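PDB 2UYG: 3-dehydroquinate dehydratase from Thermus thermophilus, which probably catalyses the trans-dehydration of 3-dehydroquinate to 3-dehydroshikimate via an enolate intermediate, a step of chorismate biosynthesis, as a homododecamer of the type II 3-dehydroquinase family. Local coordinates for residues A[24-29]-A[44-49]; A[50-55]-A[79-84]; A[95-100]-A[113-118]. One frame throughout, in Å; residues are numbered along the deposited sequence.

Contact 1: residues A[24-29]-A[44-49]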
loop_
_atom_site.group_PDB
_atom_site.type_symbol
_atom_site.label_atom_id
_atom_site.label_comp_id
_atom_site.label_asym_id
_atom_site.label_seq_id
_atom_site.Cartn_x
_atom_site.Cartn_y
_atom_site.Cartn_z
ATOM N N THR A 24 -21.841 -18.545 -27.256
ATOM C CA THR A 24 -21.518 -19.938 -27.375
ATOM C C THR A 24 -21.568 -20.703 -26.023
ATOM O O THR A 24 -21.164 -20.180 -24.960
ATOM C CB THR A 24 -20.251 -20.269 -28.250
ATOM O OG1 THR A 24 -19.197 -20.743 -27.428
ATOM C CG2 THR A 24 -19.709 -19.133 -29.106
ATOM N N THR A 25 -22.156 -21.916 -26.050
ATOM C CA THR A 25 -22.429 -22.669 -24.832
ATOM C C THR A 25 -21.232 -23.518 -24.554
ATOM O O THR A 25 -20.375 -23.703 -25.416
ATOM C CB THR A 25 -23.649 -23.643 -24.915
ATOM O OG1 THR A 25 -23.424 -24.542 -26.006
ATOM C CG2 THR A 25 -24.913 -22.936 -25.184
ATOM N N LEU A 26 -21.252 -24.103 -23.367
ATOM C CA LEU A 26 -20.167 -24.953 -22.963
ATOM C C LEU A 26 -20.180 -26.183 -23.864
ATOM O O LEU A 26 -19.087 -26.595 -24.351
ATOM C CB LEU A 26 -20.255 -25.341 -21.453
ATOM C CG LEU A 26 -19.082 -26.166 -20.967
ATOM C CD1 LEU A 26 -17.839 -25.287 -20.745
ATOM C CD2 LEU A 26 -19.368 -27.111 -19.719
ATOM N N GLU A 27 -21.372 -26.781 -24.075
ATOM C CA GLU A 27 -21.527 -27.870 -25.100
ATOM C C GLU A 27 -20.935 -27.502 -26.470
ATOM O O GLU A 27 -20.203 -28.266 -27.071
ATOM C CB GLU A 27 -23.002 -28.195 -25.371
ATOM C CG GLU A 27 -23.787 -28.868 -24.267
ATOM C CD GLU A 27 -24.987 -29.664 -24.862
ATOM O OE1 GLU A 27 -25.016 -30.906 -24.684
ATOM O OE2 GLU A 27 -25.878 -29.036 -25.537
ATOM N N GLU A 28 -21.272 -26.339 -26.990
ATOM C CA GLU A 28 -20.705 -25.939 -28.278
ATOM C C GLU A 28 -19.212 -25.719 -28.163
ATOM O O GLU A 28 -18.473 -26.116 -29.041
ATOM C CB GLU A 28 -21.420 -24.686 -28.843
ATOM C CG GLU A 28 -22.880 -24.964 -29.245
ATOM C CD GLU A 28 -23.705 -23.710 -29.212
ATOM O OE1 GLU A 28 -23.227 -22.687 -28.724
ATOM O OE2 GLU A 28 -24.811 -23.717 -29.726
ATOM N N LEU A 29 -18.747 -25.188 -27.029
ATOM C CA LEU A 29 -17.297 -25.059 -26.832
ATOM C C LEU A 29 -16.558 -26.425 -26.963
ATOM O O LEU A 29 -15.546 -26.496 -27.657
ATOM C CB LEU A 29 -16.971 -24.480 -25.455
ATOM C CG LEU A 29 -15.839 -23.479 -25.363
ATOM C CD1 LEU A 29 -15.403 -23.319 -23.925
ATOM C CD2 LEU A 29 -14.714 -23.747 -26.217
ATOM N N VAL A 44 -8.868 -34.842 -28.132
ATOM C CA VAL A 44 -9.249 -34.039 -26.955
ATOM C C VAL A 44 -10.284 -34.657 -26.027
ATOM O O VAL A 44 -11.225 -35.277 -26.448
ATOM C CB VAL A 44 -9.699 -32.516 -27.312
ATOM C CG1 VAL A 44 -8.849 -31.881 -28.347
ATOM C CG2 VAL A 44 -11.011 -32.430 -27.767
ATOM N N VAL A 45 -10.151 -34.330 -24.738
ATOM C CA VAL A 45 -11.199 -34.576 -23.749
ATOM C C VAL A 45 -11.372 -33.334 -22.932
ATOM O O VAL A 45 -10.385 -32.683 -22.468
ATOM C CB VAL A 45 -10.819 -35.779 -22.853
ATOM C CG1 VAL A 45 -9.441 -35.691 -22.581
ATOM C CG2 VAL A 45 -11.556 -35.840 -21.554
ATOM N N PHE A 46 -12.620 -33.055 -22.688
ATOM C CA PHE A 46 -13.061 -31.767 -22.213
ATOM C C PHE A 46 -13.880 -31.987 -20.964
ATOM O O PHE A 46 -14.815 -32.727 -21.009
ATOM C CB PHE A 46 -13.978 -31.151 -23.306
ATOM C CG PHE A 46 -14.345 -29.684 -23.077
ATOM C CD1 PHE A 46 -13.703 -28.704 -23.749
ATOM C CD2 PHE A 46 -15.407 -29.341 -22.251
ATOM C CE1 PHE A 46 -14.037 -27.399 -23.586
ATOM C CE2 PHE A 46 -15.754 -28.017 -22.055
ATOM C CZ PHE A 46 -15.070 -27.042 -22.730
ATOM N N ARG A 47 -13.566 -31.291 -19.878
ATOM C CA ARG A 47 -14.255 -31.451 -18.611
ATOM C C ARG A 47 -14.401 -30.033 -17.896
ATOM O O ARG A 47 -13.587 -29.045 -18.127
ATOM C CB ARG A 47 -13.515 -32.420 -17.733
ATOM C CG ARG A 47 -13.324 -33.842 -18.254
ATOM C CD ARG A 47 -12.383 -34.793 -17.455
ATOM N NE ARG A 47 -12.492 -36.220 -17.905
ATOM C CZ ARG A 47 -13.350 -36.772 -18.923
ATOM N NH1 ARG A 47 -14.144 -36.071 -19.759
ATOM N NH2 ARG A 47 -13.396 -38.063 -19.155
ATOM N N GLN A 48 -15.462 -29.915 -17.113
ATOM C CA GLN A 48 -15.776 -28.754 -16.338
ATOM C C GLN A 48 -16.320 -29.169 -14.959
ATOM O O GLN A 48 -17.028 -30.182 -14.878
ATOM C CB GLN A 48 -16.868 -27.956 -17.041
ATOM C CG GLN A 48 -17.099 -26.532 -16.371
ATOM C CD GLN A 48 -18.195 -26.453 -15.300
ATOM O OE1 GLN A 48 -19.069 -27.274 -15.236
ATOM N NE2 GLN A 48 -18.073 -25.491 -14.393
ATOM N N THR A 49 -15.998 -28.370 -13.909
ATOM C CA THR A 49 -16.580 -28.474 -12.558
ATOM C C THR A 49 -16.642 -27.092 -11.814
ATOM O O THR A 49 -15.891 -26.160 -12.047
ATOM C CB THR A 49 -15.700 -29.444 -11.760
ATOM O OG1 THR A 49 -16.044 -29.382 -10.421
ATOM C CG2 THR A 49 -14.199 -28.906 -11.683
#
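L26 and L29, one turn apart at the start of helix 26-39, reach the rim of the F46 ring, carried by a side chain that leaves strand 44-48 toward the helix. L26 CD1 lies 3.7 Å from F46 CE2, almost in the plane of the ring, so this methyl meets the edge and not a face. L29 brings CD1 to 3.9 Å from F46 CZ, the outermost ring carbon, again near the ring plane. F46 has CG anti to the backbone N (chi1 -170°), which projects its ring off the strand. The second methyl of L26 serves another neighbour, for CD2 rests 3.8 Å from Q48 CB, on the aliphatic base of that glutamine. Beyond this base the Q48 chain bends at chi2, and its NE2 donates to the backbone oxygen of G7.

Behind the leucines stands the helix start. T25 is the N-cap and forms a capping box with E28: E28 N gives a bond of 3.0 Å to T25 OG1, while T25 N reaches E28 OE1 from above the carboxylate plane. These reciprocal bonds are consistent with a well-defined first turn, from which L26 and L29 project. The contact closes a beta-alpha-beta unit of strand 2-6, helix 26-39 and strand 44-48; F46 also packs on I4 and N6 of the adjoining strand and on E30 and C33 of the helix.

Contact 2: residues A[50-55]-A[79-84]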
loop_
_atom_site.group_PDB
_atom_site.type_symbol
_atom_site.label_atom_id
_atom_site.label_comp_id
_atom_site.label_asym_id
_atom_site.label_seq_id
_atom_site.Cartn_x
_atom_site.Cartn_y
_atom_site.Cartn_z
ATOM N N ASN A 50 -17.488 -27.018 -10.827
ATOM C CA ASN A 50 -17.562 -25.856 -9.988
ATOM C C ASN A 50 -16.715 -26.027 -8.685
ATOM O O ASN A 50 -16.695 -25.094 -7.893
ATOM C CB ASN A 50 -19.001 -25.615 -9.614
ATOM C CG ASN A 50 -19.866 -25.156 -10.807
ATOM O OD1 ASN A 50 -19.505 -24.230 -11.536
ATOM N ND2 ASN A 50 -21.022 -25.821 -10.998
ATOM N N TYR A 51 -16.055 -27.204 -8.513
ATOM C CA TYR A 51 -15.332 -27.564 -7.311
ATOM C C TYR A 51 -13.802 -27.523 -7.469
ATOM O O TYR A 51 -13.214 -28.174 -8.343
ATOM C CB TYR A 51 -15.640 -28.968 -6.838
ATOM C CG TYR A 51 -17.019 -29.180 -6.261
ATOM C CD1 TYR A 51 -17.163 -29.414 -4.930
ATOM C CD2 TYR A 51 -18.174 -29.214 -7.099
ATOM C CE1 TYR A 51 -18.389 -29.638 -4.395
ATOM C CE2 TYR A 51 -19.392 -29.413 -6.564
ATOM C CZ TYR A 51 -19.498 -29.648 -5.213
ATOM O OH TYR A 51 -20.678 -29.917 -4.635
ATOM N N GLU A 52 -13.188 -26.732 -6.628
ATOM C CA GLU A 52 -11.740 -26.494 -6.675
ATOM C C GLU A 52 -11.000 -27.825 -6.546
ATOM O O GLU A 52 -10.059 -28.155 -7.300
ATOM C CB GLU A 52 -11.376 -25.559 -5.518
ATOM C CG GLU A 52 -9.870 -25.543 -5.215
ATOM C CD GLU A 52 -9.458 -24.590 -4.113
ATOM O OE1 GLU A 52 -10.032 -24.758 -2.997
ATOM O OE2 GLU A 52 -8.563 -23.716 -4.376
ATOM N N GLY A 53 -11.459 -28.592 -5.574
ATOM C CA GLY A 53 -11.011 -29.949 -5.359
ATOM C C GLY A 53 -11.020 -30.868 -6.584
ATOM O O GLY A 53 -10.063 -31.625 -6.783
ATOM N N GLN A 54 -12.125 -30.867 -7.339
ATOM C CA GLN A 54 -12.205 -31.715 -8.464
ATOM C C GLN A 54 -11.226 -31.235 -9.532
ATOM O O GLN A 54 -10.610 -32.041 -10.189
ATOM C CB GLN A 54 -13.675 -31.818 -8.954
ATOM C CG GLN A 54 -13.843 -32.593 -10.291
ATOM C CD GLN A 54 -13.517 -34.065 -10.210
ATOM O OE1 GLN A 54 -12.330 -34.528 -10.373
ATOM N NE2 GLN A 54 -14.562 -34.825 -10.098
ATOM N N LEU A 55 -11.047 -29.914 -9.677
ATOM C CA LEU A 55 -10.127 -29.349 -10.698
ATOM C C LEU A 55 -8.715 -29.798 -10.413
ATOM O O LEU A 55 -7.952 -30.191 -11.281
ATOM C CB LEU A 55 -10.154 -27.788 -10.670
ATOM C CG LEU A 55 -10.509 -27.020 -11.909
ATOM C CD1 LEU A 55 -10.142 -25.501 -11.817
ATOM C CD2 LEU A 55 -10.102 -27.634 -13.252
ATOM N N HIS A 79 -7.850 -16.314 -9.769
ATOM C CA HIS A 79 -7.389 -15.175 -8.987
ATOM C C HIS A 79 -7.211 -15.470 -7.493
ATOM O O HIS A 79 -6.853 -14.546 -6.742
ATOM C CB HIS A 79 -8.323 -13.979 -9.152
ATOM C CG HIS A 79 -8.897 -13.844 -10.525
ATOM N ND1 HIS A 79 -8.152 -13.471 -11.630
ATOM C CD2 HIS A 79 -10.139 -14.157 -11.000
ATOM C CE1 HIS A 79 -8.925 -13.540 -12.714
ATOM N NE2 HIS A 79 -10.154 -13.873 -12.334
ATOM N N TYR A 80 -7.417 -16.703 -7.036
ATOM C CA TYR A 80 -7.136 -16.966 -5.597
ATOM C C TYR A 80 -6.720 -18.405 -5.182
ATOM O O TYR A 80 -6.200 -18.599 -4.051
ATOM C CB TYR A 80 -8.241 -16.428 -4.729
ATOM C CG TYR A 80 -9.548 -17.105 -4.951
ATOM C CD1 TYR A 80 -10.007 -18.054 -4.061
ATOM C CD2 TYR A 80 -10.332 -16.840 -6.121
ATOM C CE1 TYR A 80 -11.294 -18.690 -4.255
ATOM C CE2 TYR A 80 -11.569 -17.463 -6.333
ATOM C CZ TYR A 80 -12.065 -18.372 -5.396
ATOM O OH TYR A 80 -13.286 -18.960 -5.589
ATOM N N SER A 81 -6.846 -19.378 -6.092
ATOM C CA SER A 81 -6.511 -20.760 -5.798
ATOM C C SER A 81 -5.047 -21.115 -5.884
ATOM O O SER A 81 -4.638 -21.726 -6.850
ATOM C CB SER A 81 -7.238 -21.688 -6.771
ATOM O OG SER A 81 -7.221 -23.038 -6.305
ATOM N N TYR A 82 -4.296 -20.834 -4.818
ATOM C CA TYR A 82 -2.979 -21.304 -4.702
ATOM C C TYR A 82 -2.974 -22.809 -4.579
ATOM O O TYR A 82 -1.963 -23.436 -4.878
ATOM C CB TYR A 82 -2.254 -20.600 -3.503
ATOM C CG TYR A 82 -2.038 -19.066 -3.636
ATOM C CD1 TYR A 82 -2.717 -18.171 -2.810
ATOM C CD2 TYR A 82 -1.099 -18.533 -4.535
ATOM C CE1 TYR A 82 -2.457 -16.791 -2.845
ATOM C CE2 TYR A 82 -0.895 -17.136 -4.655
ATOM C CZ TYR A 82 -1.568 -16.297 -3.788
ATOM O OH TYR A 82 -1.419 -14.939 -3.849
ATOM N N ALA A 83 -4.092 -23.451 -4.335
ATOM C CA ALA A 83 -4.073 -24.899 -4.312
ATOM C C ALA A 83 -4.019 -25.451 -5.693
ATOM O O ALA A 83 -3.276 -26.448 -5.973
ATOM C CB ALA A 83 -5.173 -25.490 -3.421
ATOM N N LEU A 84 -4.648 -24.750 -6.624
ATOM C CA LEU A 84 -4.600 -25.128 -8.014
ATOM C C LEU A 84 -3.225 -24.896 -8.655
ATOM O O LEU A 84 -2.720 -25.715 -9.444
ATOM C CB LEU A 84 -5.627 -24.358 -8.757
ATOM C CG LEU A 84 -6.471 -24.969 -9.852
ATOM C CD1 LEU A 84 -6.760 -23.889 -10.864
ATOM C CD2 LEU A 84 -6.030 -26.300 -10.454
#
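Two helix N-termini meet here, those of helices 52-61 and 82-89, and the serine that caps the second is also held by a glutamate from the first turn of the other. S81, the N-cap residue, accepts from L84 N at its OG, 3.1 Å away, and the same OG donates to E52 OE2. That second bond is modelled very short, at 2.4 Å from S81 OG to E52 OE2, a value that is doubtful at this resolution. E52 reaches the serine through OE2: CG is anti to the backbone N (chi1 164°) and the chain stays extended. The methyl CB of A83 lies 3.9 Å from E52 OE2. Three residues further along each segment, L55 CD1 and L84 CD1 meet methyl to methyl at 3.9 Å, their side chains set at a slant to each other.

The buried carboxylate oxygen has another donor, since Y80 OH of a neighbouring subunit is also bonded to E52 OE2 and to A83 N, which makes the spot part of a subunit interface. Within the chain, A83 packs on I56 and L84 on V59, continuing the join along helix 52-61, while L84 also touches P74 in the loop after strand 69-73.

Contact 3: residues A[95-100]-A[113-118]; sequences VVEVHL and SVTAPA
E97 of strand 95-99 bonds through its carboxylate to the hydroxyls of S113 and T115 in the loop segment 113-118. Its CB points at the loop, CG stands anti to the backbone N (chi1 180°), and the chain stays extended through CD, so the carboxylate is delivered to two hydroxyls and a methyl. E97 CD itself lies 3.3 Å from T115 OG1. At the tip the two oxygens divide the work. OE1 takes two donors: S113 OG, 3.0 Å from E97 OE1, comes in on the syn lone pair, whereas the ring of H99, two residues along the same strand, uses the anti lone pair. The distance from H99 NE2 to E97 OE1 is 2.6 Å, and the oxygen lies 2° from the imidazole plane, so the acceptor lies at the ring edge, in its plane. OE2 receives T115 OG1 at 2.5 Å from E97 OE2, from well above the carboxylate plane, and the CB of A116 rests 3.6 Å from that same E97 OE2.

The hydroxyl of S113 is itself placed by the loop, for it accepts from A116 N at 3.0 Å to S113 OG in an ST motif. Nearby, I122 of strand 121-124 packs against both E97 and H99, and A116 O is bonded to N102 ND2 of a neighbouring subunit. With an alanine in place of E97, H99 NE2 and the hydroxyls of S113 and T115 would probably be left without the carboxylate that takes their bonds, and the imidazole would be freer to turn. The arrangement is consistent with a buried second-shell carboxylate, taking bonds from three side chains, that positions the imidazole of H99, the predicted proton donor of the reaction.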
loop_
_atom_site.group_PDB
_atom_site.type_symbol
_atom_site.label_atom_id
_atom_site.label_comp_id
_atom_site.label_asym_id
_atom_site.label_seq_id
_atom_site.Cartn_x
_atom_site.Cartn_y
_atom_site.Cartn_z
ATOM N N VAL A 95 1.044 -27.100 -19.014
ATOM C CA VAL A 95 -0.267 -26.550 -18.814
ATOM C C VAL A 95 -0.366 -25.152 -19.527
ATOM O O VAL A 95 0.499 -24.293 -19.340
ATOM C CB VAL A 95 -0.523 -26.396 -17.360
ATOM C CG1 VAL A 95 -1.901 -25.835 -17.126
ATOM C CG2 VAL A 95 -0.382 -27.726 -16.612
ATOM N N VAL A 96 -1.362 -24.991 -20.392
ATOM C CA VAL A 96 -1.643 -23.743 -21.026
ATOM C C VAL A 96 -2.937 -23.161 -20.389
ATOM O O VAL A 96 -3.920 -23.832 -20.329
ATOM C CB VAL A 96 -1.898 -23.869 -22.527
ATOM C CG1 VAL A 96 -2.063 -22.478 -23.130
ATOM C CG2 VAL A 96 -0.686 -24.585 -23.254
ATOM N N GLU A 97 -2.858 -21.933 -19.885
ATOM C CA GLU A 97 -3.953 -21.266 -19.189
ATOM C C GLU A 97 -4.683 -20.487 -20.262
ATOM O O GLU A 97 -4.086 -19.775 -20.989
ATOM C CB GLU A 97 -3.420 -20.320 -18.100
ATOM C CG GLU A 97 -4.512 -19.615 -17.373
ATOM C CD GLU A 97 -4.059 -18.792 -16.157
ATOM O OE1 GLU A 97 -4.507 -17.601 -15.997
ATOM O OE2 GLU A 97 -3.269 -19.306 -15.382
ATOM N N VAL A 98 -5.967 -20.617 -20.325
ATOM C CA VAL A 98 -6.817 -19.977 -21.326
ATOM C C VAL A 98 -7.941 -19.223 -20.657
ATOM O O VAL A 98 -8.482 -19.656 -19.617
ATOM C CB VAL A 98 -7.258 -21.202 -22.230
ATOM C CG1 VAL A 98 -8.497 -21.063 -22.849
ATOM C CG2 VAL A 98 -6.135 -21.462 -23.256
ATOM N N HIS A 99 -8.340 -18.070 -21.224
ATOM C CA HIS A 99 -9.581 -17.373 -20.753
ATOM C C HIS A 99 -10.275 -16.803 -21.968
ATOM O O HIS A 99 -9.591 -16.310 -22.848
ATOM C CB HIS A 99 -9.294 -16.201 -19.817
ATOM C CG HIS A 99 -8.373 -16.540 -18.715
ATOM N ND1 HIS A 99 -8.819 -16.999 -17.488
ATOM C CD2 HIS A 99 -7.020 -16.583 -18.667
ATOM C CE1 HIS A 99 -7.772 -17.236 -16.722
ATOM N NE2 HIS A 99 -6.666 -17.002 -17.411
ATOM N N LEU A 100 -11.593 -16.840 -21.975
ATOM C CA LEU A 100 -12.405 -16.315 -23.023
ATOM C C LEU A 100 -12.251 -14.817 -23.169
ATOM O O LEU A 100 -12.186 -14.327 -24.283
ATOM C CB LEU A 100 -13.872 -16.553 -22.701
ATOM C CG LEU A 100 -14.210 -18.058 -22.626
ATOM C CD1 LEU A 100 -15.348 -18.188 -21.643
ATOM C CD2 LEU A 100 -14.543 -18.582 -23.987
ATOM N N SER A 113 -3.298 -13.381 -11.929
ATOM C CA SER A 113 -3.560 -14.801 -12.064
ATOM C C SER A 113 -2.556 -15.529 -11.223
ATOM O O SER A 113 -1.341 -15.489 -11.528
ATOM C CB SER A 113 -3.448 -15.344 -13.452
ATOM O OG SER A 113 -3.330 -16.800 -13.313
ATOM N N VAL A 114 -3.040 -16.246 -10.200
ATOM C CA VAL A 114 -2.149 -17.036 -9.408
ATOM C C VAL A 114 -1.699 -18.300 -9.977
ATOM O O VAL A 114 -0.749 -18.859 -9.434
ATOM C CB VAL A 114 -2.644 -17.330 -7.992
ATOM C CG1 VAL A 114 -3.257 -16.075 -7.341
ATOM C CG2 VAL A 114 -3.487 -18.629 -7.849
ATOM N N THR A 115 -2.367 -18.813 -10.988
ATOM C CA THR A 115 -1.913 -20.039 -11.670
ATOM C C THR A 115 -0.948 -19.797 -12.770
ATOM O O THR A 115 -0.167 -20.689 -13.092
ATOM C CB THR A 115 -3.039 -20.831 -12.297
ATOM O OG1 THR A 115 -3.873 -19.939 -13.034
ATOM C CG2 THR A 115 -3.919 -21.494 -11.217
ATOM N N ALA A 116 -0.943 -18.574 -13.337
ATOM C CA ALA A 116 -0.205 -18.364 -14.596
ATOM C C ALA A 116 1.309 -18.569 -14.459
ATOM O O ALA A 116 1.926 -19.048 -15.434
ATOM C CB ALA A 116 -0.576 -16.961 -15.308
ATOM N N PRO A 117 1.926 -18.236 -13.307
ATOM C CA PRO A 117 3.365 -18.475 -13.130
ATOM C C PRO A 117 3.820 -19.883 -13.397
ATOM O O PRO A 117 4.994 -19.998 -13.758
ATOM C CB PRO A 117 3.650 -18.049 -11.668
ATOM C CG PRO A 117 2.581 -17.000 -11.399
ATOM C CD PRO A 117 1.377 -17.459 -12.185
ATOM N N ALA A 118 2.965 -20.894 -13.223
ATOM C CA ALA A 118 3.372 -22.254 -13.437
ATOM C C ALA A 118 2.981 -22.845 -14.774
ATOM O O ALA A 118 3.310 -23.959 -15.008
ATOM C CB ALA A 118 2.831 -23.129 -12.317
#

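How the contacts relate
Contacts 1 and 3 reach the same parallel sheet through strands 44-48 and 95-99, their centres about 17 Å apart on opposite sides of the chain's centre, while contact 2 lies at the starts of two helices beside it. Contact 2 follows directly from contact 1 along the chain, T49 packing on Q54 and L55. It also abuts contact 3, with centres about 12 Å apart: L84 CD1 lies 3.7 Å from T115 CG2, and Y82 packs on V114. Predicted substrate-binding residues lie at or near all three: the side chains of L29 and L100 are about 5 Å apart, H79 belongs to contact 2, and the side chains of S113 and H79 lie about 5 Å apart.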